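Local coordinates for tryptophane-5-halogenase (Microbispora sp. ATCC PTA-5024, PDB 5UAO), which catalyses, as a flavin-dependent halogenase, the 5-chlorination of a tryptophan during biosynthesis of the lanthipeptide NAI-107, at residues P90-Q95 and L185-A190; A437-T442 and L468-E473; A311-A314 and G319-R322; V154-G159 and S506-A511. All blocks are in the same frame, centred on the assembly; numbering follows the deposited sequence.

Contact 1. Residues P90-Q95 and L185-A190; sequences PAEFYQ and LTELAA
Glu92 reaches across to Leu188 and Glu187 with an outstretched side chain. Glu92 is directed at segment 185-190 from CB onward. CG stands anti to the backbone N (chi1 -168°), and the chain stays extended as far as CD. CB and CG therefore span the gap, and the carboxylate does the touching. Glu92 OE1 comes up to the methyl CD2 of Leu188, 4.2 Å away, and the two side chains cross at a slant. This joins helix 90-97 to helix 178-191. Both helices belong to the tryptophan halogenase family region. The second is also packed, through Leu185, on Tyr42, Leu43 and Leu46 of helix 39-51. The polar work of OE1 is done by residues flanking the segment: it is hydrogen-bonded to Tyr184 OH and salt-bridged to Arg191 NH2. Glu92 OE2 lies on the Glu187 side, 4.5 Å from Glu187 OE2. Two like charges so close would normally be unfavourable. Arg191 probably offsets this, because its NH1 forms a salt bridge with Glu187 OE2 while its NH2 holds Glu92. Leu188 also rests on Ile88 in the loop just before helix 90-97.

Contact 2. Residues A437-T442 and L468-E473; sequences AGAPLT and LLLGQE
Leu470 points its forked tip at Ala439 and Pro440, one methyl to each. Leu470 CD1 meets CB of Pro440 at 4.1 Å. Leu470 CD2 meets CB of Ala439 at 4.2 Å. The leucine CG lies beside its own backbone N and anti to the carbonyl carbon (chi1 -69°), which carries both methyls out from the helix toward the loop. Ala439 aims its methyl at the helix. Pro440 instead presents the flank of its ring, through CB. The peptide bond between these two residues is cis, so the CA atoms of Ala439 and Pro440 are just 3.0 Å apart and the chain kinks in front of the leucine. All three side chains are buried, and the contact across the segments is purely apolar. Polar links lie beside it: Asp466 of helix 461-471 accepts from Leu441 N through OD1 and bonds Thr442 OG1 through OD2. Leu470 sits near the end of that helix, which closes in a Schellman motif with Glu473 at positive phi. Helix 129-136 adds Leu129 against both Pro440 and Leu470, and Leu133 against Leu470. The loop from helix 429-437 to helix 446-453 is thus packed among helices, with Ala439 also backbone-bonded to Arg477 and Leu479.

Contact 3. Residues A311-A314 and G319-R322; sequences AEMA and GVTR
Met313, Ala314 and Val320 meet at a helix-to-strand connection, where the chain leaves helix 306-316 and heads for strand 324-327. Val320 faces back on the helix and grips it with both methyls. CG1 sits between its own backbone N and carbonyl carbon (chi1 66°). From there Val320 CG1 comes within 3.8 Å of Ala314 CA. Val320 CG1 is also 3.9 Å from Met313 O, so this methyl rests largely on helix backbone. The other methyl, Val320 CG2, meets Met313 CE at 4.1 Å. Met313 runs out fully extended, and the two side chains cross at about a right angle. The methionine passes across the valine, CG near CG1 and CE near CG2. The backbone angles at Gly319 (phi 102°) suit glycine, since a CB would press on the preceding carbonyl O. On the sheet side, Leu295 of strand 293-299 touches both Met313 and Val320, and Tyr297 of that strand also touches Met313. Glu312 next door bonds Tyr297 OH and Asn280 N. The Met313 side chain is about 11 Å from the bound FAD. Strands 293-299 and 324-327 run parallel, with strand 258-264 between them, and helix 306-316 is the connection of this beta-alpha-beta crossover, packed on the seven-stranded sheet.

Contact 4. Residues V154-G159 and S506-A511; sequences VPVYRG and SEALDA
A two-stranded beta hairpin, strands 156-159 and 162-165, is packed here against helix 505-514, with Val154, Val156 and Arg158 meeting Glu507 and Ala508. The apolar half centres on the Ala508 methyl. Val154 CG2 lies 3.7 Å from Ala508 CB. Val156 comes broadside, with its CB and its CG2 each 3.9 Å from the same Ala508 CB. Pro155, between the valines, points away. It is the centre of an inverse gamma turn, closed by Val156 N to Val154 O at 2.8 Å. Trp101 touches both valines and Ala508, and Val154 and Val156 are backbone-bonded to Leu503, shortly before the helix.

The charged half lies at the more exposed edge. Arg158 bends at chi3 (-50°) and brings its guanidinium round to Glu507, which reaches out extended. The carboxylate comes over one face of the guanidinium, offset toward its rim, and the two planes are 67° apart. NH1 and OE2 form a salt bridge, modelled at 2.5 Å from Arg158 NH1 to Glu507 OE2. OE2 is also crowded against the arginine in the model, so its exact place is doubtful. An alanine in place of Glu507 is likely to leave the Arg158 guanidinium without its charge partner across this contact and freer to turn. The chemistry implies a graded join: close methyl contacts join the start of the hairpin to the helix in the buried part, and an ion pair of less certain geometry adds attraction at the more exposed edge.

Along the chain, contacts 1 and 4 interleave: 90-95, 154-159, 185-190, then 506-511. Contacts 3 and 2 follow one another inside the long loop closed by contact 4. Contacts 1 and 4 are neighbours, with centres 23 Å and nearest atoms about 4 Å apart. Trp101 joins them, bonded by Tyr94 OH and touched by the valines of 154-159. Contact 2 lies among helices on the opposite side of the chain's centre from contact 1, 41 Å away between centres. Contact 3 flanks the seven-stranded sheet, 32 to 34 Å from the other three centres. Contact 4 brings helix 505-514, late in the chain, back onto an early part of it.

Contact 1. Residues P90-Q95 and L185-A190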
loop_
_atom_site.group_PDB
_atom_site.type_symbol
_atom_site.label_atom_id
_atom_site.label_comp_id
_atom_site.label_asym_id
_atom_site.label_seq_id
_atom_site.Cartn_x
_atom_site.Cartn_y
_atom_site.Cartn_z
ATOM N N PRO A 90 -25.793 18.456 -7.792
ATOM C CA PRO A 90 -25.872 18.804 -6.362
ATOM C C PRO A 90 -27.045 19.617 -5.934
ATOM O O PRO A 90 -27.497 19.442 -4.814
ATOM C CB PRO A 90 -24.585 19.556 -6.097
ATOM C CG PRO A 90 -24.015 19.899 -7.413
ATOM C CD PRO A 90 -24.514 18.887 -8.402
ATOM N N ALA A 91 -27.562 20.503 -6.800
ATOM C CA ALA A 91 -28.710 21.307 -6.413
ATOM C C ALA A 91 -29.927 20.395 -6.237
ATOM O O ALA A 91 -30.675 20.478 -5.250
ATOM C CB ALA A 91 -28.968 22.425 -7.464
ATOM N N GLU A 92 -30.106 19.488 -7.170
ATOM C CA GLU A 92 -31.179 18.509 -7.092
ATOM C C GLU A 92 -31.068 17.578 -5.883
ATOM O O GLU A 92 -32.054 17.257 -5.235
ATOM C CB GLU A 92 -31.199 17.643 -8.357
ATOM C CG GLU A 92 -32.460 16.789 -8.499
ATOM C CD GLU A 92 -32.496 15.980 -9.800
ATOM O OE1 GLU A 92 -31.609 15.104 -10.013
ATOM O OE2 GLU A 92 -33.444 16.225 -10.596
ATOM N N PHE A 93 -29.873 17.120 -5.634
ATOM C CA PHE A 93 -29.587 16.291 -4.434
ATOM C C PHE A 93 -29.968 17.049 -3.174
ATOM O O PHE A 93 -30.683 16.514 -2.271
ATOM C CB PHE A 93 -28.128 15.873 -4.409
ATOM C CG PHE A 93 -27.753 15.024 -3.230
ATOM C CD1 PHE A 93 -28.019 13.685 -3.231
ATOM C CD2 PHE A 93 -27.088 15.585 -2.133
ATOM C CE1 PHE A 93 -27.656 12.884 -2.157
ATOM C CE2 PHE A 93 -26.741 14.792 -1.069
ATOM C CZ PHE A 93 -27.031 13.446 -1.089
ATOM N N TYR A 94 -29.566 18.305 -3.103
ATOM C CA TYR A 94 -29.886 19.079 -1.919
ATOM C C TYR A 94 -31.387 19.300 -1.761
ATOM O O TYR A 94 -31.966 19.287 -0.647
ATOM C CB TYR A 94 -29.150 20.423 -1.875
ATOM C CG TYR A 94 -27.791 20.373 -1.198
ATOM C CD1 TYR A 94 -26.767 19.615 -1.705
ATOM C CD2 TYR A 94 -27.514 21.150 -0.097
ATOM C CE1 TYR A 94 -25.536 19.585 -1.120
ATOM C CE2 TYR A 94 -26.261 21.143 0.492
ATOM C CZ TYR A 94 -25.296 20.341 0.003
ATOM O OH TYR A 94 -24.059 20.361 0.593
ATOM N N GLN A 95 -32.031 19.469 -2.883
ATOM C CA GLN A 95 -33.444 19.708 -2.872
ATOM C C GLN A 95 -34.216 18.453 -2.428
ATOM O O GLN A 95 -35.160 18.539 -1.687
ATOM C CB GLN A 95 -33.863 20.145 -4.301
ATOM C CG GLN A 95 -35.334 20.409 -4.494
ATOM C CD GLN A 95 -35.818 21.498 -3.559
ATOM O OE1 GLN A 95 -35.037 22.375 -3.142
ATOM N NE2 GLN A 95 -37.103 21.452 -3.208
ATOM N N LEU A 185 -32.689 8.100 -5.055
ATOM C CA LEU A 185 -31.980 7.152 -5.867
ATOM C C LEU A 185 -32.926 6.285 -6.711
ATOM O O LEU A 185 -32.638 5.954 -7.857
ATOM C CB LEU A 185 -31.096 6.245 -5.001
ATOM C CG LEU A 185 -29.985 6.895 -4.178
ATOM C CD1 LEU A 185 -29.304 5.852 -3.292
ATOM C CD2 LEU A 185 -29.017 7.647 -5.064
ATOM N N THR A 186 -34.071 5.961 -6.153
ATOM C CA THR A 186 -35.029 5.133 -6.887
ATOM C C THR A 186 -35.583 5.888 -8.096
ATOM O O THR A 186 -35.735 5.350 -9.212
ATOM C CB THR A 186 -36.165 4.713 -5.952
ATOM O OG1 THR A 186 -35.630 3.903 -4.886
ATOM C CG2 THR A 186 -37.281 3.924 -6.727
ATOM N N GLU A 187 -35.825 7.158 -7.876
ATOM C CA GLU A 187 -36.303 8.040 -8.945
ATOM C C GLU A 187 -35.252 8.219 -10.014
ATOM O O GLU A 187 -35.577 8.191 -11.202
ATOM C CB GLU A 187 -36.722 9.428 -8.365
ATOM C CG GLU A 187 -36.969 10.534 -9.410
ATOM C CD GLU A 187 -36.443 11.923 -8.998
ATOM O OE1 GLU A 187 -37.144 12.653 -8.245
ATOM O OE2 GLU A 187 -35.335 12.302 -9.467
ATOM N N LEU A 188 -33.997 8.420 -9.607
ATOM C CA LEU A 188 -32.919 8.600 -10.547
ATOM C C LEU A 188 -32.731 7.383 -11.376
ATOM O O LEU A 188 -32.567 7.495 -12.549
ATOM C CB LEU A 188 -31.579 8.935 -9.875
ATOM C CG LEU A 188 -31.147 10.362 -9.704
ATOM C CD1 LEU A 188 -29.709 10.437 -9.179
ATOM C CD2 LEU A 188 -31.222 11.073 -11.040
ATOM N N ALA A 189 -32.763 6.195 -10.769
ATOM C CA ALA A 189 -32.573 4.963 -11.517
ATOM C C ALA A 189 -33.653 4.796 -12.629
ATOM O O ALA A 189 -33.330 4.423 -13.766
ATOM C CB ALA A 189 -32.623 3.773 -10.554
ATOM N N ALA A 190 -34.900 5.141 -12.295
ATOM C CA ALA A 190 -36.000 5.029 -13.269
ATOM C C ALA A 190 -35.812 6.031 -14.398
ATOM O O ALA A 190 -35.975 5.701 -15.552
ATOM C CB ALA A 190 -37.325 5.274 -12.585
#

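Contact 2. Residues A437-T442 and L468-E473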
loop_
_atom_site.group_PDB
_atom_site.type_symbol
_atom_site.label_atom_id
_atom_site.label_comp_id
_atom_site.label_asym_id
_atom_site.label_seq_id
_atom_site.Cartn_x
_atom_site.Cartn_y
_atom_site.Cartn_z
ATOM N N ALA A 437 5.947 3.753 21.759
ATOM C CA ALA A 437 7.350 4.107 21.831
ATOM C C ALA A 437 7.533 5.540 21.381
ATOM O O ALA A 437 8.594 6.132 21.597
ATOM C CB ALA A 437 8.180 3.148 20.948
ATOM N N GLY A 438 6.534 6.110 20.720
ATOM C CA GLY A 438 6.621 7.519 20.282
ATOM C C GLY A 438 5.421 7.973 19.496
ATOM O O GLY A 438 5.320 7.741 18.273
ATOM N N ALA A 439 4.523 8.647 20.198
ATOM C CA ALA A 439 3.238 9.113 19.632
ATOM C C ALA A 439 3.258 10.638 19.370
ATOM O O ALA A 439 3.931 11.380 20.072
ATOM C CB ALA A 439 2.115 8.762 20.602
ATOM N N PRO A 440 2.554 11.106 18.363
ATOM C CA PRO A 440 1.696 10.413 17.422
ATOM C C PRO A 440 2.529 9.791 16.304
ATOM O O PRO A 440 3.598 10.321 15.941
ATOM C CB PRO A 440 0.876 11.543 16.817
ATOM C CG PRO A 440 1.760 12.730 16.875
ATOM C CD PRO A 440 2.641 12.542 18.059
ATOM N N LEU A 441 2.007 8.729 15.719
ATOM C CA LEU A 441 2.672 8.077 14.625
ATOM C C LEU A 441 2.807 8.988 13.476
ATOM O O LEU A 441 3.788 8.914 12.714
ATOM C CB LEU A 441 1.874 6.836 14.192
ATOM C CG LEU A 441 1.846 5.667 15.179
ATOM C CD1 LEU A 441 0.679 4.727 14.835
ATOM C CD2 LEU A 441 3.176 4.962 15.161
ATOM N N THR A 442 1.836 9.865 13.287
ATOM C CA THR A 442 1.932 10.877 12.219
ATOM C C THR A 442 3.096 11.888 12.454
ATOM O O THR A 442 3.437 12.585 11.521
ATOM C CB THR A 442 0.630 11.696 12.047
ATOM O OG1 THR A 442 0.116 12.147 13.326
ATOM C CG2 THR A 442 -0.398 10.823 11.348
ATOM N N LEU A 468 -7.782 8.528 17.834
ATOM C CA LEU A 468 -8.506 7.642 18.708
ATOM C C LEU A 468 -7.658 7.251 19.891
ATOM O O LEU A 468 -8.144 7.242 21.005
ATOM C CB LEU A 468 -9.018 6.352 17.991
ATOM C CG LEU A 468 -10.449 6.524 17.528
ATOM C CD1 LEU A 468 -11.471 6.665 18.684
ATOM C CD2 LEU A 468 -10.572 7.721 16.620
ATOM N N LEU A 469 -6.376 6.997 19.665
ATOM C CA LEU A 469 -5.531 6.507 20.754
ATOM C C LEU A 469 -5.162 7.678 21.758
ATOM O O LEU A 469 -5.287 7.558 22.965
ATOM C CB LEU A 469 -4.293 5.848 20.150
ATOM C CG LEU A 469 -4.484 4.494 19.460
ATOM C CD1 LEU A 469 -3.104 4.076 18.904
ATOM C CD2 LEU A 469 -4.883 3.490 20.482
ATOM N N LEU A 470 -4.867 8.839 21.223
ATOM C CA LEU A 470 -4.536 9.994 22.074
ATOM C C LEU A 470 -5.806 10.540 22.719
ATOM O O LEU A 470 -5.813 10.990 23.882
ATOM C CB LEU A 470 -3.855 11.082 21.206
ATOM C CG LEU A 470 -2.456 10.741 20.694
ATOM C CD1 LEU A 470 -2.187 11.713 19.597
ATOM C CD2 LEU A 470 -1.411 10.812 21.788
ATOM N N GLY A 471 -6.909 10.494 21.980
ATOM C CA GLY A 471 -8.210 10.902 22.589
ATOM C C GLY A 471 -8.583 10.106 23.791
ATOM O O GLY A 471 -9.174 10.616 24.764
ATOM N N GLN A 472 -8.282 8.829 23.724
ATOM C CA GLN A 472 -8.555 7.882 24.804
ATOM C C GLN A 472 -7.416 7.741 25.840
ATOM O O GLN A 472 -7.505 6.874 26.737
ATOM C CB GLN A 472 -8.877 6.501 24.182
ATOM C CG GLN A 472 -10.238 6.393 23.538
ATOM C CD GLN A 472 -10.404 5.029 22.852
ATOM O OE1 GLN A 472 -9.699 4.671 21.886
ATOM N NE2 GLN A 472 -11.276 4.274 23.361
ATOM N N GLU A 473 -6.401 8.620 25.757
ATOM C CA GLU A 473 -5.277 8.730 26.752
ATOM C C GLU A 473 -4.585 7.412 26.936
ATOM O O GLU A 473 -4.288 7.009 28.035
ATOM C CB GLU A 473 -5.758 9.230 28.110
ATOM C CG GLU A 473 -6.446 10.581 28.050
ATOM C CD GLU A 473 -6.786 11.131 29.421
ATOM O OE1 GLU A 473 -7.820 10.712 29.996
ATOM O OE2 GLU A 473 -6.012 11.961 29.931
#

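Contact 3. Residues A311-A314 and G319-R322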
loop_
_atom_site.group_PDB
_atom_site.type_symbol
_atom_site.label_atom_id
_atom_site.label_comp_id
_atom_site.label_asym_id
_atom_site.label_seq_id
_atom_site.Cartn_x
_atom_site.Cartn_y
_atom_site.Cartn_z
ATOM N N ALA A 311 -34.827 1.865 27.542
ATOM C CA ALA A 311 -35.027 2.638 28.773
ATOM C C ALA A 311 -33.814 3.500 29.134
ATOM O O ALA A 311 -33.967 4.642 29.601
ATOM C CB ALA A 311 -35.396 1.736 29.975
ATOM N N GLU A 312 -32.610 2.932 28.941
ATOM C CA GLU A 312 -31.365 3.654 29.154
ATOM C C GLU A 312 -31.276 4.842 28.163
ATOM O O GLU A 312 -30.895 5.943 28.509
ATOM C CB GLU A 312 -30.185 2.748 29.004
ATOM C CG GLU A 312 -28.902 3.382 29.464
ATOM C CD GLU A 312 -27.683 2.656 28.978
ATOM O OE1 GLU A 312 -27.750 1.402 28.855
ATOM O OE2 GLU A 312 -26.609 3.313 28.836
ATOM N N MET A 313 -31.584 4.580 26.927
ATOM C CA MET A 313 -31.499 5.604 25.903
ATOM C C MET A 313 -32.410 6.807 26.253
ATOM O O MET A 313 -32.030 7.961 26.061
ATOM C CB MET A 313 -31.914 4.952 24.572
ATOM C CG MET A 313 -31.803 5.835 23.370
ATOM S SD MET A 313 -32.181 4.869 21.874
ATOM C CE MET A 313 -31.733 6.028 20.645
ATOM N N ALA A 314 -33.617 6.517 26.717
ATOM C CA ALA A 314 -34.528 7.561 27.177
ATOM C C ALA A 314 -34.046 8.252 28.457
ATOM O O ALA A 314 -34.258 9.447 28.627
ATOM C CB ALA A 314 -35.958 7.041 27.308
ATOM N N GLY A 319 -36.799 12.443 25.962
ATOM C CA GLY A 319 -37.673 12.850 24.862
ATOM C C GLY A 319 -37.530 12.018 23.631
ATOM O O GLY A 319 -38.252 12.217 22.676
ATOM N N VAL A 320 -36.541 11.109 23.611
ATOM C CA VAL A 320 -36.211 10.386 22.370
ATOM C C VAL A 320 -37.383 9.443 22.089
ATOM O O VAL A 320 -37.944 8.895 23.006
ATOM C CB VAL A 320 -34.874 9.615 22.498
ATOM C CG1 VAL A 320 -34.961 8.483 23.531
ATOM C CG2 VAL A 320 -34.411 9.070 21.151
ATOM N N THR A 321 -37.799 9.299 20.851
ATOM C CA THR A 321 -38.767 8.239 20.561
ATOM C C THR A 321 -38.122 6.862 20.451
ATOM O O THR A 321 -36.889 6.676 20.463
ATOM C CB THR A 321 -39.424 8.500 19.263
ATOM O OG1 THR A 321 -38.442 8.300 18.217
ATOM C CG2 THR A 321 -39.927 9.960 19.282
ATOM N N ARG A 322 -38.951 5.862 20.344
ATOM C CA ARG A 322 -38.453 4.498 20.161
ATOM C C ARG A 322 -39.075 4.009 18.892
ATOM O O ARG A 322 -40.261 3.777 18.862
ATOM C CB ARG A 322 -38.891 3.635 21.370
ATOM C CG ARG A 322 -38.714 2.116 21.208
ATOM C CD ARG A 322 -38.917 1.416 22.555
ATOM N NE ARG A 322 -39.074 -0.057 22.500
ATOM C CZ ARG A 322 -38.114 -0.948 22.218
ATOM N NH1 ARG A 322 -36.898 -0.552 21.899
ATOM N NH2 ARG A 322 -38.371 -2.251 22.224
#

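Contact 4. Residues V154-G159 and S506-A511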
loop_
_atom_site.group_PDB
_atom_site.type_symbol
_atom_site.label_atom_id
_atom_site.label_comp_id
_atom_site.label_asym_id
_atom_site.label_seq_id
_atom_site.Cartn_x
_atom_site.Cartn_y
_atom_site.Cartn_z
ATOM N N VAL A 154 -19.589 26.255 11.156
ATOM C CA VAL A 154 -19.144 25.681 9.895
ATOM C C VAL A 154 -18.349 26.746 9.121
ATOM O O VAL A 154 -18.576 27.925 9.329
ATOM C CB VAL A 154 -20.311 25.141 9.040
ATOM C CG1 VAL A 154 -21.080 24.026 9.731
ATOM C CG2 VAL A 154 -21.313 26.244 8.654
ATOM N N PRO A 155 -17.422 26.334 8.243
ATOM C CA PRO A 155 -16.468 27.299 7.667
ATOM C C PRO A 155 -17.070 28.042 6.414
ATOM O O PRO A 155 -16.618 27.897 5.263
ATOM C CB PRO A 155 -15.257 26.414 7.382
ATOM C CG PRO A 155 -15.859 25.059 7.004
ATOM C CD PRO A 155 -17.053 24.935 7.894
ATOM N N VAL A 156 -18.157 28.745 6.686
ATOM C CA VAL A 156 -18.900 29.505 5.686
ATOM C C VAL A 156 -19.104 30.859 6.361
ATOM O O VAL A 156 -19.304 30.916 7.593
ATOM C CB VAL A 156 -20.251 28.875 5.322
ATOM C CG1 VAL A 156 -20.961 29.686 4.203
ATOM C CG2 VAL A 156 -20.082 27.432 4.869
ATOM N N TYR A 157 -19.027 31.933 5.571
ATOM C CA TYR A 157 -18.921 33.304 6.122
ATOM C C TYR A 157 -19.693 34.272 5.264
ATOM O O TYR A 157 -19.650 34.193 4.030
ATOM C CB TYR A 157 -17.475 33.732 6.133
ATOM C CG TYR A 157 -16.589 32.774 6.919
ATOM C CD1 TYR A 157 -16.024 31.640 6.312
ATOM C CD2 TYR A 157 -16.340 32.985 8.294
ATOM C CE1 TYR A 157 -15.235 30.761 7.050
ATOM C CE2 TYR A 157 -15.545 32.101 9.031
ATOM C CZ TYR A 157 -15.028 30.982 8.416
ATOM O OH TYR A 157 -14.241 30.127 9.138
ATOM N N ARG A 158 -20.465 35.144 5.886
ATOM C CA ARG A 158 -21.043 36.226 5.125
ATOM C C ARG A 158 -19.865 37.095 4.680
ATOM O O ARG A 158 -19.075 37.531 5.503
ATOM C CB ARG A 158 -22.064 36.999 5.922
ATOM C CG ARG A 158 -23.492 36.691 5.492
ATOM C CD ARG A 158 -24.500 37.224 6.493
ATOM N NE ARG A 158 -24.185 36.823 7.877
ATOM C CZ ARG A 158 -25.096 36.549 8.814
ATOM N NH1 ARG A 158 -26.399 36.625 8.545
ATOM N NH2 ARG A 158 -24.707 36.183 10.032
ATOM N N GLY A 159 -19.701 37.216 3.369
ATOM C CA GLY A 159 -18.708 38.096 2.780
ATOM C C GLY A 159 -19.436 39.331 2.313
ATOM O O GLY A 159 -20.675 39.364 2.303
ATOM N N SER A 506 -27.251 25.974 10.026
ATOM C CA SER A 506 -28.540 26.023 9.440
ATOM C C SER A 506 -28.582 27.221 8.394
ATOM O O SER A 506 -29.091 27.059 7.241
ATOM C CB SER A 506 -29.600 26.176 10.546
ATOM O OG SER A 506 -30.889 26.236 9.928
ATOM N N GLU A 507 -27.951 28.338 8.756
ATOM C CA GLU A 507 -27.823 29.515 7.856
ATOM C C GLU A 507 -27.000 29.191 6.590
ATOM O O GLU A 507 -27.335 29.567 5.458
ATOM C CB GLU A 507 -27.159 30.687 8.590
ATOM C CG GLU A 507 -27.278 32.008 7.798
ATOM C CD GLU A 507 -26.714 33.224 8.533
ATOM O OE1 GLU A 507 -26.610 33.181 9.794
ATOM O OE2 GLU A 507 -26.349 34.223 7.836
ATOM N N ALA A 508 -25.929 28.434 6.796
ATOM C CA ALA A 508 -25.072 28.049 5.709
ATOM C C ALA A 508 -25.721 27.085 4.719
ATOM O O ALA A 508 -25.485 27.218 3.511
ATOM C CB ALA A 508 -23.775 27.485 6.262
ATOM N N LEU A 509 -26.525 26.125 5.201
ATOM C CA LEU A 509 -27.263 25.223 4.319
ATOM C C LEU A 509 -28.262 26.034 3.454
ATOM O O LEU A 509 -28.443 25.745 2.288
ATOM C CB LEU A 509 -28.062 24.154 5.095
ATOM C CG LEU A 509 -27.245 23.095 5.786
ATOM C CD1 LEU A 509 -28.180 22.193 6.566
ATOM C CD2 LEU A 509 -26.514 22.284 4.717
ATOM N N ASP A 510 -28.873 27.046 4.054
ATOM C CA ASP A 510 -29.743 27.980 3.336
ATOM C C ASP A 510 -29.024 28.768 2.230
ATOM O O ASP A 510 -29.606 28.935 1.171
ATOM C CB ASP A 510 -30.432 28.944 4.290
ATOM C CG ASP A 510 -31.461 28.241 5.193
ATOM O OD1 ASP A 510 -31.918 27.096 4.894
ATOM O OD2 ASP A 510 -31.766 28.852 6.228
ATOM N N ALA A 511 -27.767 29.149 2.476
ATOM C CA ALA A 511 -26.894 29.735 1.439
ATOM C C ALA A 511 -26.633 28.784 0.308
ATOM O O ALA A 511 -26.757 29.163 -0.838
ATOM C CB ALA A 511 -25.605 30.202 2.046
#